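Local coordinates for CELL division control protein 6 (Pyrobaculum aerophilum, PDB 1FNN) that binds ADP and magnesium through an AAA+ ATPase module and is probably involved in regulating the initiation of DNA replication, at residues E122-M127 against A157-L162; K291-A296 against S337-L342; P307-G312 against T364-G369. One frame throughout, in Å; residues are numbered along the deposited sequence.

Overall arrangement
The three contacts sample two modules of one chain. Interaction 1 joins neighbouring strands of the AAA domain's parallel sheet, whereas interactions 2 and 3 both belong to the C-terminal winged helix domain, on the opposite side of the chain's centre. Centres of interactions 1 and 2 are about 61 Å apart, and those of 1 and 3 about 57 Å apart, with no touch between them. Interactions 2 and 3 have centres only about 12 Å apart and share a core: Leu339 CD2 meets Phe311 CD1 at 3.7 Å, and Leu294 CD1 meets Ile368 CD1 at 4.0 Å. All three lie away from the ADP and magnesium site, which includes Lys57 and Thr58.

Interaction 1: E122-M127 against A157-L162; sequences ERDLYM and AFRIAL
Arg159 reaches past Tyr126 and Leu125 to Asp124, spending one side chain on three partners across the contact, while its NE bonds to Leu155 O. NH1 donates to Leu125 O at 2.9 Å, standing above the carbonyl plane, off any lone pair. The same NH1 hovers over one face of the Tyr126 ring, toward its rim and 3.4 Å from Tyr126 CZ, giving an off-centre cation-pi contact. In a salt bridge, Arg159 NH1 and NH2 both donate to Asp124 OD1, at 2.7 Å and a very short 2.5 Å; NH1 comes from the anti side, tilted out of the carboxylate plane. This is the solvent side: Asp124, at the positive-phi position of the Schellman motif that ends helix 109-122, is exposed, although its OD1 is gripped closely. Further along, the packing is buried and tight. Met127 N bonds to Arg159 O and Ala161 N to Met127 O, both at 3.0 Å, while Met127 CE lies 3.9 Å from Ile160 CG1. Strands 127-132 and 160-166 thus begin as parallel neighbours in the AAA sheet, with strand 75-80 touching Met127, helix 139-148 touching Ile160, and helix 23-38 touching Tyr126 and Ala161.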
loop_
_atom_site.group_PDB
_atom_site.type_symbol
_atom_site.label_atom_id
_atom_site.label_comp_id
_atom_site.label_asym_id
_atom_site.label_seq_id
_atom_site.Cartn_x
_atom_site.Cartn_y
_atom_site.Cartn_z
ATOM N N GLU A 122 4.528 -1.853 -39.758
ATOM C CA GLU A 122 5.211 -2.766 -40.690
ATOM C C GLU A 122 5.511 -4.130 -40.135
ATOM O O GLU A 122 5.747 -5.101 -40.868
ATOM C CB GLU A 122 6.516 -2.083 -41.151
ATOM C CG GLU A 122 6.248 -0.731 -41.814
ATOM C CD GLU A 122 5.172 -0.747 -42.883
ATOM O OE1 GLU A 122 4.815 -1.850 -43.358
ATOM O OE2 GLU A 122 4.667 0.334 -43.263
ATOM N N ARG A 123 5.584 -4.235 -38.798
ATOM C CA ARG A 123 5.825 -5.544 -38.185
ATOM C C ARG A 123 4.489 -6.095 -37.702
ATOM O O ARG A 123 4.490 -7.155 -37.087
ATOM C CB ARG A 123 6.882 -5.420 -37.087
ATOM C CG ARG A 123 8.319 -5.279 -37.592
ATOM C CD ARG A 123 9.290 -4.737 -36.564
ATOM N NE ARG A 123 9.344 -5.497 -35.320
ATOM C CZ ARG A 123 9.749 -5.059 -34.147
ATOM N NH1 ARG A 123 9.730 -5.901 -33.104
ATOM N NH2 ARG A 123 10.172 -3.816 -33.952
ATOM N N ASP A 124 3.405 -5.381 -37.934
ATOM C CA ASP A 124 2.056 -5.797 -37.541
ATOM C C ASP A 124 2.037 -6.177 -36.044
ATOM O O ASP A 124 1.662 -7.282 -35.700
ATOM C CB ASP A 124 1.616 -6.985 -38.398
ATOM C CG ASP A 124 0.156 -7.350 -38.171
ATOM O OD1 ASP A 124 -0.654 -6.446 -37.934
ATOM O OD2 ASP A 124 -0.227 -8.537 -38.217
ATOM N N LEU A 125 2.373 -5.206 -35.200
ATOM C CA LEU A 125 2.528 -5.463 -33.776
ATOM C C LEU A 125 1.333 -4.824 -33.051
ATOM O O LEU A 125 0.652 -3.982 -33.625
ATOM C CB LEU A 125 3.766 -4.788 -33.186
ATOM C CG LEU A 125 5.127 -5.151 -33.792
ATOM C CD1 LEU A 125 6.184 -4.173 -33.298
ATOM C CD2 LEU A 125 5.478 -6.600 -33.519
ATOM N N TYR A 126 1.080 -5.320 -31.860
ATOM C CA TYR A 126 0.004 -4.798 -31.000
ATOM C C TYR A 126 0.657 -4.657 -29.618
ATOM O O TYR A 126 1.300 -5.591 -29.130
ATOM C CB TYR A 126 -1.181 -5.768 -30.992
ATOM C CG TYR A 126 -1.874 -5.905 -32.337
ATOM C CD1 TYR A 126 -1.544 -6.952 -33.197
ATOM C CD2 TYR A 126 -2.846 -4.994 -32.749
ATOM C CE1 TYR A 126 -2.154 -7.098 -34.429
ATOM C CE2 TYR A 126 -3.472 -5.115 -33.971
ATOM C CZ TYR A 126 -3.117 -6.173 -34.803
ATOM O OH TYR A 126 -3.748 -6.289 -36.020
ATOM N N MET A 127 0.617 -3.439 -29.109
ATOM C CA MET A 127 1.237 -3.039 -27.868
ATOM C C MET A 127 0.191 -2.745 -26.776
ATOM O O MET A 127 -0.697 -1.917 -26.970
ATOM C CB MET A 127 2.058 -1.761 -28.149
ATOM C CG MET A 127 2.707 -1.202 -26.915
ATOM S SD MET A 127 3.928 0.063 -27.096
ATOM C CE MET A 127 3.065 1.362 -27.982
ATOM N N ALA A 157 -4.272 -0.246 -37.684
ATOM C CA ALA A 157 -5.283 -0.899 -36.862
ATOM C C ALA A 157 -5.320 -0.173 -35.525
ATOM O O ALA A 157 -4.523 0.769 -35.365
ATOM C CB ALA A 157 -4.956 -2.369 -36.633
ATOM N N PHE A 158 -6.206 -0.555 -34.599
ATOM C CA PHE A 158 -6.061 0.120 -33.262
ATOM C C PHE A 158 -4.977 -0.719 -32.588
ATOM O O PHE A 158 -5.295 -1.717 -31.932
ATOM C CB PHE A 158 -7.421 0.092 -32.584
ATOM C CG PHE A 158 -8.338 1.163 -33.110
ATOM C CD1 PHE A 158 -9.404 0.830 -33.917
ATOM C CD2 PHE A 158 -8.116 2.491 -32.786
ATOM C CE1 PHE A 158 -10.263 1.807 -34.411
ATOM C CE2 PHE A 158 -8.967 3.462 -33.277
ATOM C CZ PHE A 158 -10.037 3.126 -34.087
ATOM N N ARG A 159 -3.710 -0.321 -32.810
ATOM C CA ARG A 159 -2.627 -1.187 -32.363
ATOM C C ARG A 159 -2.211 -1.013 -30.927
ATOM O O ARG A 159 -1.224 -1.621 -30.527
ATOM C CB ARG A 159 -1.429 -1.036 -33.345
ATOM C CG ARG A 159 -1.694 -1.724 -34.693
ATOM C CD ARG A 159 -0.454 -1.578 -35.643
ATOM N NE ARG A 159 -0.756 -2.197 -36.947
ATOM C CZ ARG A 159 -0.819 -3.500 -37.163
ATOM N NH1 ARG A 159 -0.610 -4.381 -36.192
ATOM N NH2 ARG A 159 -1.092 -4.047 -38.346
ATOM N N ILE A 160 -2.797 -0.069 -30.192
ATOM C CA ILE A 160 -2.356 0.241 -28.850
ATOM C C ILE A 160 -3.513 0.180 -27.849
ATOM O O ILE A 160 -4.583 0.722 -28.137
ATOM C CB ILE A 160 -1.757 1.655 -28.770
ATOM C CG1 ILE A 160 -0.495 1.798 -29.632
ATOM C CG2 ILE A 160 -1.358 2.029 -27.341
ATOM C CD1 ILE A 160 0.011 3.237 -29.698
ATOM N N ALA A 161 -3.298 -0.535 -26.751
ATOM C CA ALA A 161 -4.218 -0.507 -25.608
ATOM C C ALA A 161 -3.424 0.183 -24.490
ATOM O O ALA A 161 -2.234 -0.135 -24.301
ATOM C CB ALA A 161 -4.631 -1.885 -25.198
ATOM N N LEU A 162 -4.006 1.202 -23.874
ATOM C CA LEU A 162 -3.218 2.053 -22.988
ATOM C C LEU A 162 -3.808 2.118 -21.586
ATOM O O LEU A 162 -5.015 2.416 -21.399
ATOM C CB LEU A 162 -3.182 3.473 -23.575
ATOM C CG LEU A 162 -2.525 4.494 -22.632
ATOM C CD1 LEU A 162 -1.031 4.219 -22.445
ATOM C CD2 LEU A 162 -2.767 5.912 -23.154
#

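Interaction 2: K291-A296 against S337-L342; sequences KLFLLA and SYLNDL
Phe293 and Leu294 of one helix meet Tyr338, Leu339 and Leu342 of another where the two segment axes cross at -78° and approach to 10.1 Å, close to perpendicular. Such a steep crossing confines the meeting to a small patch, to which Phe293 contributes the largest share. With CG anti to the backbone N (chi1 -169°), Phe293 sends its ring from helix 288-304 to the surface of helix 332-344. The CD2 and CE2 side of the ring does the touching. CE2 comes 4.0 Å from Leu339 CB, which sits at the ring edge, near its plane; CD2 lies 4.1 Å from Tyr338 CB, which approaches obliquely. The Tyr338 contact is thus made by the root of that side chain, one turn before Leu342.

Leu342 supplies the second half of the patch. Its CD1 methyl touches two neighbouring residues of helix 288-304, 4.1 Å from Phe293 CD2 and 4.2 Å from Leu294 CB, so a single branch closes the crossing. No hydrogen bond or ion pair links the two segments, and the interface is wholly apolar. Beyond it, Phe293 CZ packs against Phe311 CE1 at 4.0 Å, while Leu294 and Leu342 both touch Ile347, extending the same core toward helix 311-324 and the strands. Helix 288-304 set across helix 332-344 in this way is characteristic of the helical core of a winged helix domain; helix 332-344 falls where the recognition helix lies in DNA-binding winged helix proteins, which is consistent with such a role here.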
loop_
_atom_site.group_PDB
_atom_site.type_symbol
_atom_site.label_atom_id
_atom_site.label_comp_id
_atom_site.label_asym_id
_atom_site.label_seq_id
_atom_site.Cartn_x
_atom_site.Cartn_y
_atom_site.Cartn_z
ATOM N N LYS A 291 -2.782 10.053 30.759
ATOM C CA LYS A 291 -1.408 9.629 30.881
ATOM C C LYS A 291 -1.253 8.408 31.768
ATOM O O LYS A 291 -0.591 7.429 31.426
ATOM C CB LYS A 291 -0.415 10.679 31.448
ATOM C CG LYS A 291 -0.236 11.887 30.511
ATOM C CD LYS A 291 0.914 12.711 31.072
ATOM C CE LYS A 291 1.441 13.809 30.206
ATOM N NZ LYS A 291 0.547 15.000 30.168
ATOM N N LEU A 292 -1.872 8.397 32.940
ATOM C CA LEU A 292 -1.833 7.303 33.874
ATOM C C LEU A 292 -2.494 6.069 33.235
ATOM O O LEU A 292 -1.982 4.964 33.414
ATOM C CB LEU A 292 -2.601 7.671 35.188
ATOM C CG LEU A 292 -1.874 8.775 36.030
ATOM C CD1 LEU A 292 -2.794 9.264 37.166
ATOM C CD2 LEU A 292 -0.576 8.230 36.596
ATOM N N PHE A 293 -3.609 6.272 32.565
ATOM C CA PHE A 293 -4.269 5.143 31.904
ATOM C C PHE A 293 -3.359 4.618 30.740
ATOM O O PHE A 293 -3.259 3.407 30.636
ATOM C CB PHE A 293 -5.568 5.636 31.295
ATOM C CG PHE A 293 -6.437 4.484 30.819
ATOM C CD1 PHE A 293 -6.778 3.452 31.649
ATOM C CD2 PHE A 293 -6.882 4.500 29.501
ATOM C CE1 PHE A 293 -7.572 2.397 31.213
ATOM C CE2 PHE A 293 -7.682 3.446 29.046
ATOM C CZ PHE A 293 -8.020 2.407 29.899
ATOM N N LEU A 294 -2.714 5.504 29.993
ATOM C CA LEU A 294 -1.819 5.016 28.935
ATOM C C LEU A 294 -0.650 4.277 29.552
ATOM O O LEU A 294 -0.331 3.117 29.180
ATOM C CB LEU A 294 -1.347 6.183 28.065
ATOM C CG LEU A 294 -0.305 5.814 26.983
ATOM C CD1 LEU A 294 -0.923 4.818 25.984
ATOM C CD2 LEU A 294 0.128 7.088 26.269
ATOM N N LEU A 295 -0.074 4.842 30.661
ATOM C CA LEU A 295 0.926 4.087 31.399
ATOM C C LEU A 295 0.411 2.732 31.816
ATOM O O LEU A 295 1.138 1.701 31.749
ATOM C CB LEU A 295 1.442 4.817 32.669
ATOM C CG LEU A 295 2.516 4.133 33.487
ATOM C CD1 LEU A 295 3.703 3.705 32.584
ATOM C CD2 LEU A 295 3.078 5.114 34.530
ATOM N N ALA A 296 -0.852 2.631 32.250
ATOM C CA ALA A 296 -1.367 1.354 32.692
ATOM C C ALA A 296 -1.401 0.329 31.500
ATOM O O ALA A 296 -1.362 -0.882 31.722
ATOM C CB ALA A 296 -2.819 1.535 33.136
ATOM N N SER A 337 -13.723 7.119 27.925
ATOM C CA SER A 337 -13.462 8.281 27.098
ATOM C C SER A 337 -11.959 8.468 26.916
ATOM O O SER A 337 -11.628 9.023 25.881
ATOM C CB SER A 337 -13.993 9.617 27.689
ATOM O OG SER A 337 -15.246 9.242 28.294
ATOM N N TYR A 338 -11.143 8.204 27.932
ATOM C CA TYR A 338 -9.704 8.347 27.683
ATOM C C TYR A 338 -9.297 7.354 26.580
ATOM O O TYR A 338 -8.461 7.721 25.772
ATOM C CB TYR A 338 -8.887 8.030 28.927
ATOM C CG TYR A 338 -9.072 9.028 30.084
ATOM C CD1 TYR A 338 -8.989 8.539 31.368
ATOM C CD2 TYR A 338 -9.318 10.367 29.873
ATOM C CE1 TYR A 338 -9.146 9.389 32.467
ATOM C CE2 TYR A 338 -9.478 11.233 30.967
ATOM C CZ TYR A 338 -9.390 10.731 32.236
ATOM O OH TYR A 338 -9.547 11.565 33.338
ATOM N N LEU A 339 -9.808 6.116 26.663
ATOM C CA LEU A 339 -9.426 5.154 25.607
ATOM C C LEU A 339 -9.856 5.614 24.222
ATOM O O LEU A 339 -9.093 5.517 23.242
ATOM C CB LEU A 339 -10.044 3.776 25.876
ATOM C CG LEU A 339 -9.622 2.714 24.822
ATOM C CD1 LEU A 339 -8.101 2.553 24.833
ATOM C CD2 LEU A 339 -10.353 1.448 25.181
ATOM N N ASN A 340 -11.082 6.148 24.126
ATOM C CA ASN A 340 -11.536 6.748 22.879
ATOM C C ASN A 340 -10.609 7.818 22.338
ATOM O O ASN A 340 -10.405 7.892 21.131
ATOM C CB ASN A 340 -12.880 7.451 23.123
ATOM C CG ASN A 340 -13.920 6.650 22.364
ATOM O OD1 ASN A 340 -13.942 6.853 21.147
ATOM N ND2 ASN A 340 -14.636 5.857 23.144
ATOM N N ASP A 341 -10.150 8.715 23.232
ATOM C CA ASP A 341 -9.231 9.773 22.803
ATOM C C ASP A 341 -7.889 9.216 22.358
ATOM O O ASP A 341 -7.290 9.615 21.338
ATOM C CB ASP A 341 -9.070 10.795 23.968
ATOM C CG ASP A 341 -8.205 11.960 23.587
ATOM O OD1 ASP A 341 -8.553 12.781 22.711
ATOM O OD2 ASP A 341 -7.097 12.146 24.140
ATOM N N LEU A 342 -7.328 8.270 23.106
ATOM C CA LEU A 342 -6.022 7.678 22.712
ATOM C C LEU A 342 -6.177 6.959 21.365
ATOM O O LEU A 342 -5.309 7.100 20.493
ATOM C CB LEU A 342 -5.591 6.679 23.793
ATOM C CG LEU A 342 -5.200 7.255 25.163
ATOM C CD1 LEU A 342 -5.055 6.091 26.167
ATOM C CD2 LEU A 342 -3.886 8.067 25.097
#

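Interaction 3: P307-G312 against T364-G369; sequences PYITFG and TLISIG
With its CG anti to the carbonyl carbon (chi1 -60°), Tyr308 lays its ring obliquely against Ser367 CB and Leu365 CB, while Ser367 OG, anti to the backbone N (chi1 164°), is set where a water meets it. Ser367 CB is 3.6 Å from Tyr308 CE2, and Leu365 CB is 3.8 Å from Tyr308 CD2, the tyrosine and leucine side chains crossing at about a right angle. The water donates to both Pro307 O and Ser367 OG, bridging the loop before strand 309-310 to the end of strand 364-367. The backbones pair antiparallel: Ile309 N bonds to Ile366 O at 2.9 Å and Ile366 N to Ile309 O at 2.7 Å. Strand 309-310 thereby joins wing strand 364-367, which strand 349-352 flanks on its other edge, completing the small sheet of a winged helix domain. Tyr308 OH hydrogen-bonds Asp225 of helix 217-227. Replacing Tyr308 by alanine would probably leave Asp225 without its hydroxyl partner and open a gap beside Leu365 and Ser367. On the inner face Ile309 CD1 meets Ile366 CB at 4.1 Å. Thr310 is the N-cap of helix 311-324, its OG1 bonded to Asp313 N, and Phe311 N still reaches Thr364 O at 3.1 Å.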
loop_
_atom_site.group_PDB
_atom_site.type_symbol
_atom_site.label_atom_id
_atom_site.label_comp_id
_atom_site.label_asym_id
_atom_site.label_seq_id
_atom_site.Cartn_x
_atom_site.Cartn_y
_atom_site.Cartn_z
ATOM N N PRO A 307 -0.043 -9.299 21.856
ATOM C CA PRO A 307 -0.400 -8.107 21.084
ATOM C C PRO A 307 -1.520 -7.303 21.751
ATOM O O PRO A 307 -1.487 -6.060 21.743
ATOM C CB PRO A 307 -0.825 -8.661 19.723
ATOM C CG PRO A 307 -0.121 -10.003 19.645
ATOM C CD PRO A 307 -0.251 -10.548 21.067
ATOM N N TYR A 308 -2.552 -7.963 22.274
ATOM C CA TYR A 308 -3.675 -7.237 22.866
ATOM C C TYR A 308 -3.904 -7.505 24.351
ATOM O O TYR A 308 -3.531 -8.547 24.896
ATOM C CB TYR A 308 -5.004 -7.590 22.177
ATOM C CG TYR A 308 -4.978 -7.250 20.711
ATOM C CD1 TYR A 308 -4.536 -8.223 19.783
ATOM C CD2 TYR A 308 -5.368 -6.014 20.242
ATOM C CE1 TYR A 308 -4.506 -7.917 18.432
ATOM C CE2 TYR A 308 -5.331 -5.733 18.897
ATOM C CZ TYR A 308 -4.899 -6.687 17.986
ATOM O OH TYR A 308 -4.882 -6.340 16.651
ATOM N N ILE A 309 -4.392 -6.466 25.060
ATOM C CA ILE A 309 -4.857 -6.704 26.440
ATOM C C ILE A 309 -6.280 -6.168 26.480
ATOM O O ILE A 309 -6.773 -5.424 25.629
ATOM C CB ILE A 309 -3.943 -6.195 27.538
ATOM C CG1 ILE A 309 -3.515 -4.729 27.349
ATOM C CG2 ILE A 309 -2.664 -7.003 27.687
ATOM C CD1 ILE A 309 -4.498 -3.710 27.830
ATOM N N THR A 310 -7.071 -6.650 27.409
ATOM C CA THR A 310 -8.482 -6.293 27.491
ATOM C C THR A 310 -8.668 -4.943 28.174
ATOM O O THR A 310 -7.768 -4.540 28.909
ATOM C CB THR A 310 -9.290 -7.360 28.255
ATOM O OG1 THR A 310 -8.807 -7.457 29.600
ATOM C CG2 THR A 310 -9.149 -8.717 27.582
ATOM N N PHE A 311 -9.775 -4.261 28.031
ATOM C CA PHE A 311 -10.078 -3.027 28.750
ATOM C C PHE A 311 -10.077 -3.298 30.256
ATOM O O PHE A 311 -9.496 -2.517 31.022
ATOM C CB PHE A 311 -11.383 -2.392 28.270
ATOM C CG PHE A 311 -11.717 -1.096 29.002
ATOM C CD1 PHE A 311 -11.449 0.121 28.416
ATOM C CD2 PHE A 311 -12.285 -1.112 30.254
ATOM C CE1 PHE A 311 -11.743 1.308 29.062
ATOM C CE2 PHE A 311 -12.585 0.067 30.916
ATOM C CZ PHE A 311 -12.310 1.278 30.311
ATOM N N GLY A 312 -10.599 -4.440 30.704
ATOM C CA GLY A 312 -10.586 -4.795 32.118
ATOM C C GLY A 312 -9.189 -4.926 32.689
ATOM O O GLY A 312 -8.836 -4.535 33.823
ATOM N N THR A 364 -13.547 -5.390 24.554
ATOM C CA THR A 364 -12.660 -4.431 23.875
ATOM C C THR A 364 -11.215 -4.828 24.064
ATOM O O THR A 364 -10.794 -4.974 25.222
ATOM C CB THR A 364 -12.870 -2.980 24.343
ATOM O OG1 THR A 364 -14.211 -2.597 24.009
ATOM C CG2 THR A 364 -11.985 -2.032 23.557
ATOM N N LEU A 365 -10.434 -4.868 22.966
ATOM C CA LEU A 365 -9.053 -5.233 23.061
ATOM C C LEU A 365 -8.177 -4.037 22.732
ATOM O O LEU A 365 -8.540 -3.237 21.885
ATOM C CB LEU A 365 -8.653 -6.366 22.079
ATOM C CG LEU A 365 -9.423 -7.682 22.255
ATOM C CD1 LEU A 365 -9.106 -8.666 21.121
ATOM C CD2 LEU A 365 -9.131 -8.329 23.607
ATOM N N ILE A 366 -7.046 -3.943 23.418
ATOM C CA ILE A 366 -6.175 -2.792 23.190
ATOM C C ILE A 366 -4.767 -3.217 22.822
ATOM O O ILE A 366 -4.128 -4.052 23.483
ATOM C CB ILE A 366 -6.083 -1.959 24.508
ATOM C CG1 ILE A 366 -7.492 -1.521 24.975
ATOM C CG2 ILE A 366 -5.232 -0.704 24.300
ATOM C CD1 ILE A 366 -7.410 -1.023 26.431
ATOM N N SER A 367 -4.222 -2.490 21.858
ATOM C CA SER A 367 -2.836 -2.762 21.488
ATOM C C SER A 367 -2.089 -1.465 21.322
ATOM O O SER A 367 -2.673 -0.415 21.004
ATOM C CB SER A 367 -2.850 -3.485 20.091
ATOM O OG SER A 367 -1.510 -3.385 19.579
ATOM N N ILE A 368 -0.806 -1.468 21.519
ATOM C CA ILE A 368 0.051 -0.350 21.171
ATOM C C ILE A 368 1.022 -0.979 20.113
ATOM O O ILE A 368 2.076 -1.503 20.484
ATOM C CB ILE A 368 0.835 0.232 22.337
ATOM C CG1 ILE A 368 -0.155 0.982 23.293
ATOM C CG2 ILE A 368 1.925 1.191 21.899
ATOM C CD1 ILE A 368 0.585 1.327 24.604
ATOM N N GLY A 369 0.797 -0.642 18.848
ATOM C CA GLY A 369 1.646 -1.284 17.820
ATOM C C GLY A 369 2.715 -0.379 17.241
ATOM O O GLY A 369 3.589 -0.902 16.506
HETATM O O HOH W 1 0.245 -4.335 21.429
#